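Local coordinates for protein putative L-alanine-DL-glutamate epimerase (Burkholderia xenovorans, PDB 3GO2) that probably acts as a racemase or epimerase of the mandelate racemase/muconate lactonizing enzyme family, and binds magnesium, at residues 290-295 against 319-324; 317-320 against 325-328. All coordinates share one frame; numbering follows the deposited sequence.

Interaction 1. Residues 290-295 against 319-324; sequences IVDTIW and NFYGHL
Tyr-321 sets the CE2 side of its ring against Ile-294, CE2 lying 3.8 Å from Ile-294 CG1, and the isoleucine runs antiparallel alongside it. The contact lies at the C-terminal ends of two neighbouring strands, 288-291 and 314-317, in the beta/alpha barrel of the enolase superfamily. With CG anti to the carbonyl carbon (chi1 -44°), the Tyr-321 ring reaches the carboxylate, and its OH donates to Asp-292 OD1 at 2.8 Å. The carboxylate sits at the edge of the phenol and uses its syn lone pair, its plane turned 53° from the ring. OD1 also accepts from His-318 ND1, so two donors hold this buried oxygen; such an Asp-His pair after the sixth and seventh barrel strands is as in mandelate racemase. Phe-320 CD2 lies over one face of the Tyr-321 ring. The Trp-295 side chain runs roughly perpendicular to that of Tyr-321, with NE1 3.6 Å from Tyr-321 OH, and lies close to a bound magnesium ion. The second oxygen of Asp-292 caps helix 293-296 from the N-cap position: Trp-295 N reaches OD2 at 2.9 Å, almost straight at 166°, from above the carboxylate plane.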
loop_
_atom_site.group_PDB
_atom_site.type_symbol
_atom_site.label_atom_id
_atom_site.label_comp_id
_atom_site.label_asym_id
_atom_site.label_seq_id
_atom_site.Cartn_x
_atom_site.Cartn_y
_atom_site.Cartn_z
ATOM N N ILE A 290 10.790 -9.140 -22.164
ATOM C CA ILE A 290 11.550 -9.046 -23.401
ATOM C C ILE A 290 12.561 -7.917 -23.259
ATOM O O ILE A 290 12.190 -6.804 -22.874
ATOM C CB ILE A 290 10.632 -8.842 -24.612
ATOM C CG1 ILE A 290 9.673 -10.045 -24.723
ATOM C CG2 ILE A 290 11.475 -8.720 -25.899
ATOM C CD1 ILE A 290 8.431 -9.731 -25.516
ATOM N N VAL A 291 13.836 -8.211 -23.511
ATOM C CA VAL A 291 14.910 -7.228 -23.352
ATOM C C VAL A 291 15.502 -6.945 -24.721
ATOM O O VAL A 291 15.907 -7.869 -25.415
ATOM C CB VAL A 291 16.005 -7.735 -22.420
ATOM C CG1 VAL A 291 17.119 -6.699 -22.280
ATOM C CG2 VAL A 291 15.428 -8.099 -21.013
ATOM N N ASP A 292 15.510 -5.688 -25.126
ATOM C CA ASP A 292 16.143 -5.333 -26.409
ATOM C C ASP A 292 17.596 -4.951 -26.112
ATOM O O ASP A 292 17.885 -3.864 -25.623
ATOM C CB ASP A 292 15.381 -4.245 -27.145
ATOM C CG ASP A 292 15.844 -4.103 -28.584
ATOM O OD1 ASP A 292 15.006 -4.005 -29.513
ATOM O OD2 ASP A 292 17.069 -4.188 -28.775
ATOM N N THR A 293 18.493 -5.903 -26.358
ATOM C CA THR A 293 19.903 -5.729 -26.084
ATOM C C THR A 293 20.578 -4.898 -27.165
ATOM O O THR A 293 21.653 -4.345 -26.944
ATOM C CB THR A 293 20.665 -7.070 -25.912
ATOM O OG1 THR A 293 21.007 -7.615 -27.188
ATOM C CG2 THR A 293 19.871 -8.077 -25.077
ATOM N N ILE A 294 19.968 -4.841 -28.342
ATOM C CA ILE A 294 20.446 -3.991 -29.429
ATOM C C ILE A 294 20.269 -2.505 -29.036
ATOM O O ILE A 294 21.164 -1.671 -29.220
ATOM C CB ILE A 294 19.660 -4.317 -30.727
ATOM C CG1 ILE A 294 19.788 -5.793 -31.107
ATOM C CG2 ILE A 294 20.087 -3.394 -31.864
ATOM C CD1 ILE A 294 21.217 -6.360 -31.073
ATOM N N TRP A 295 19.113 -2.192 -28.473
ATOM C CA TRP A 295 18.825 -0.881 -27.929
ATOM C C TRP A 295 19.634 -0.564 -26.645
ATOM O O TRP A 295 20.192 0.525 -26.496
ATOM C CB TRP A 295 17.338 -0.829 -27.578
ATOM C CG TRP A 295 16.440 -0.575 -28.736
ATOM C CD1 TRP A 295 16.707 -0.791 -30.057
ATOM C CD2 TRP A 295 15.126 -0.020 -28.676
ATOM N NE1 TRP A 295 15.633 -0.395 -30.827
ATOM C CE2 TRP A 295 14.652 0.082 -29.995
ATOM C CE3 TRP A 295 14.302 0.400 -27.623
ATOM C CZ2 TRP A 295 13.387 0.606 -30.297
ATOM C CZ3 TRP A 295 13.062 0.935 -27.929
ATOM C CH2 TRP A 295 12.617 1.017 -29.247
ATOM N N ASN A 319 14.786 -9.573 -31.236
ATOM C CA ASN A 319 15.727 -9.839 -32.310
ATOM C C ASN A 319 14.999 -10.003 -33.620
ATOM O O ASN A 319 14.461 -11.070 -33.885
ATOM C CB ASN A 319 16.508 -11.111 -31.985
ATOM C CG ASN A 319 17.579 -11.405 -33.000
ATOM O OD1 ASN A 319 18.395 -10.547 -33.297
ATOM N ND2 ASN A 319 17.566 -12.611 -33.553
ATOM N N PHE A 320 14.983 -8.947 -34.427
ATOM C CA PHE A 320 14.233 -8.954 -35.684
ATOM C C PHE A 320 14.906 -8.095 -36.767
ATOM O O PHE A 320 14.256 -7.495 -37.627
ATOM C CB PHE A 320 12.760 -8.581 -35.436
ATOM C CG PHE A 320 12.507 -7.124 -35.208
ATOM C CD1 PHE A 320 11.782 -6.376 -36.149
ATOM C CD2 PHE A 320 12.980 -6.482 -34.075
ATOM C CE1 PHE A 320 11.540 -5.020 -35.928
ATOM C CE2 PHE A 320 12.743 -5.130 -33.877
ATOM C CZ PHE A 320 12.044 -4.409 -34.795
ATOM N N TYR A 321 16.231 -8.083 -36.729
ATOM C CA TYR A 321 17.028 -7.241 -37.591
ATOM C C TYR A 321 17.929 -8.156 -38.438
ATOM O O TYR A 321 17.515 -9.251 -38.844
ATOM C CB TYR A 321 17.860 -6.307 -36.713
ATOM C CG TYR A 321 17.131 -5.645 -35.539
ATOM C CD1 TYR A 321 16.404 -4.473 -35.732
ATOM C CD2 TYR A 321 17.226 -6.173 -34.227
ATOM C CE1 TYR A 321 15.750 -3.810 -34.640
ATOM C CE2 TYR A 321 16.566 -5.545 -33.117
ATOM C CZ TYR A 321 15.839 -4.354 -33.345
ATOM O OH TYR A 321 15.203 -3.684 -32.299
ATOM N N GLY A 322 19.167 -7.736 -38.685
ATOM C CA GLY A 322 20.083 -8.510 -39.516
ATOM C C GLY A 322 20.863 -9.566 -38.755
ATOM O O GLY A 322 20.693 -9.755 -37.541
ATOM N N HIS A 323 21.749 -10.260 -39.470
ATOM C CA HIS A 323 22.515 -11.350 -38.844
ATOM C C HIS A 323 23.372 -10.886 -37.692
ATOM O O HIS A 323 23.573 -11.631 -36.752
ATOM C CB HIS A 323 23.439 -12.065 -39.842
ATOM C CG HIS A 323 22.731 -12.962 -40.802
ATOM N ND1 HIS A 323 21.468 -13.469 -40.578
ATOM C CD2 HIS A 323 23.131 -13.460 -42.001
ATOM C CE1 HIS A 323 21.128 -14.249 -41.587
ATOM N NE2 HIS A 323 22.119 -14.259 -42.465
ATOM N N LEU A 324 23.941 -9.687 -37.760
ATOM C CA LEU A 324 24.783 -9.238 -36.646
ATOM C C LEU A 324 23.960 -9.087 -35.356
ATOM O O LEU A 324 24.419 -9.482 -34.279
ATOM C CB LEU A 324 25.555 -7.974 -36.988
ATOM C CG LEU A 324 26.417 -7.376 -35.879
ATOM C CD1 LEU A 324 27.344 -8.419 -35.258
ATOM C CD2 LEU A 324 27.235 -6.198 -36.405
#

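Interaction 2. Residues 317-320 against 325-328; sequences PHNF and CTMI
Asn-319 points its amide at the first turns of helix 323-335 and lies roughly perpendicular to the side chain of Thr-326. CG of Asn-319 is anti to its own backbone N (chi1 -176°), which extends the amide away from the loop and brings its two polar ends to different parts of the helix. The nitrogen end lies near the threonine, ND2 being 3.1 Å from Thr-326 OG1, with the methyl CG2 and the CB of the same residue a little farther off; ND2 also has a hydrogen bond outside these two segments. The oxygen end lies over the backbone of Cys-325, where OD1 comes within 3.3 Å of Cys-325 O; as both are acceptors, this is proximity without a hydrogen bond. Cys-325 CB adds a contact to the same oxygen at 3.7 Å. A water joins the side chains of Asn-319 and Thr-326. It donates to Asn-319 OD1 at 2.7 Å and accepts from Thr-326 OG1 at 3.0 Å, so the hydroxyl hydrogen of Thr-326 points to the water. OD1 has a second donor in Asn-329 ND2, one turn on from Cys-325 along the same helix. Two bonds therefore grip the buried carbonyl and define which end of the amide is oxygen. Asn-319 and Thr-326 both touch Thr-344 of strand 342-344, and Asn-319 N donates to Glu-343 OE1, so the next strand backs the contact. No other subunit touches it. The loop after strand 314-317 thus folds back onto the start of helix 323-335, as in the beta/alpha barrel of the enolase superfamily.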
loop_
_atom_site.group_PDB
_atom_site.type_symbol
_atom_site.label_atom_id
_atom_site.label_comp_id
_atom_site.label_asym_id
_atom_site.label_seq_id
_atom_site.Cartn_x
_atom_site.Cartn_y
_atom_site.Cartn_z
ATOM N N PRO A 317 15.402 -12.157 -25.665
ATOM C CA PRO A 317 15.855 -11.034 -26.501
ATOM C C PRO A 317 14.883 -10.633 -27.587
ATOM O O PRO A 317 14.143 -11.479 -28.124
ATOM C CB PRO A 317 17.129 -11.570 -27.171
ATOM C CG PRO A 317 17.389 -12.842 -26.597
ATOM C CD PRO A 317 16.294 -13.319 -25.755
ATOM N N HIS A 318 14.874 -9.330 -27.884
ATOM C CA HIS A 318 14.173 -8.774 -29.024
ATOM C C HIS A 318 15.149 -8.827 -30.203
ATOM O O HIS A 318 16.225 -8.215 -30.183
ATOM C CB HIS A 318 13.775 -7.347 -28.708
ATOM C CG HIS A 318 12.857 -6.738 -29.703
ATOM N ND1 HIS A 318 12.742 -5.374 -29.846
ATOM C CD2 HIS A 318 11.955 -7.289 -30.556
ATOM C CE1 HIS A 318 11.809 -5.110 -30.738
ATOM N NE2 HIS A 318 11.327 -6.249 -31.200
ATOM N N ASN A 319 14.786 -9.573 -31.236
ATOM C CA ASN A 319 15.727 -9.839 -32.310
ATOM C C ASN A 319 14.999 -10.003 -33.620
ATOM O O ASN A 319 14.461 -11.070 -33.885
ATOM C CB ASN A 319 16.508 -11.111 -31.985
ATOM C CG ASN A 319 17.579 -11.405 -33.000
ATOM O OD1 ASN A 319 18.395 -10.547 -33.297
ATOM N ND2 ASN A 319 17.566 -12.611 -33.553
ATOM N N PHE A 320 14.983 -8.947 -34.427
ATOM C CA PHE A 320 14.233 -8.954 -35.684
ATOM C C PHE A 320 14.906 -8.095 -36.767
ATOM O O PHE A 320 14.256 -7.495 -37.627
ATOM C CB PHE A 320 12.760 -8.581 -35.436
ATOM C CG PHE A 320 12.507 -7.124 -35.208
ATOM C CD1 PHE A 320 11.782 -6.376 -36.149
ATOM C CD2 PHE A 320 12.980 -6.482 -34.075
ATOM C CE1 PHE A 320 11.540 -5.020 -35.928
ATOM C CE2 PHE A 320 12.743 -5.130 -33.877
ATOM C CZ PHE A 320 12.044 -4.409 -34.795
ATOM N N CYS A 325 22.755 -8.551 -35.456
ATOM C CA CYS A 325 21.873 -8.499 -34.278
ATOM C C CYS A 325 21.603 -9.888 -33.729
ATOM O O CYS A 325 21.557 -10.072 -32.510
ATOM C CB CYS A 325 20.564 -7.802 -34.582
ATOM S SG CYS A 325 20.758 -6.013 -34.795
ATOM N N THR A 326 21.420 -10.870 -34.609
ATOM C CA THR A 326 21.189 -12.236 -34.141
ATOM C C THR A 326 22.388 -12.748 -33.371
ATOM O O THR A 326 22.233 -13.384 -32.303
ATOM C CB THR A 326 20.856 -13.191 -35.315
ATOM O OG1 THR A 326 19.627 -12.782 -35.917
ATOM C CG2 THR A 326 20.703 -14.634 -34.824
ATOM N N MET A 327 23.592 -12.463 -33.878
ATOM C CA MET A 327 24.806 -12.939 -33.202
ATOM C C MET A 327 25.033 -12.167 -31.884
ATOM O O MET A 327 25.465 -12.743 -30.900
ATOM C CB MET A 327 26.005 -12.882 -34.138
ATOM C CG MET A 327 25.868 -13.768 -35.342
ATOM S SD MET A 327 25.560 -15.544 -34.987
ATOM C CE MET A 327 26.564 -16.293 -36.336
ATOM N N ILE A 328 24.682 -10.892 -31.846
ATOM C CA ILE A 328 24.770 -10.133 -30.590
ATOM C C ILE A 328 23.900 -10.803 -29.527
ATOM O O ILE A 328 24.346 -11.111 -28.405
ATOM C CB ILE A 328 24.356 -8.658 -30.826
ATOM C CG1 ILE A 328 25.429 -7.963 -31.646
ATOM C CG2 ILE A 328 24.188 -7.865 -29.509
ATOM C CD1 ILE A 328 25.011 -6.583 -32.166
HETATM O O HOH W 1 18.178 -10.181 -35.922
#

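Overall arrangement
Both contacts are buried near the middle of the chain, their centres about 3 Å apart, and both involve the 314-317 to 323-335 loop and helix. Interaction 1 joins that loop to the neighbouring strand-helix turn at 290-295, whereas interaction 2 folds the loop onto its own helix. Their chemistry differs accordingly: a carboxylate, a phenol and apolar flanks lie toward the magnesium-binding side in the first, while a neutral amide, a hydroxyl and a water serve the second. They meet directly through Val-291 O and His-318 N, 3.0 Å apart, and through Ile-294 CD1, which packs on both Cys-325 and Ile-328. Interaction 1 alone borders another subunit, where Trp-295 packs on Pro-78 of the second subunit.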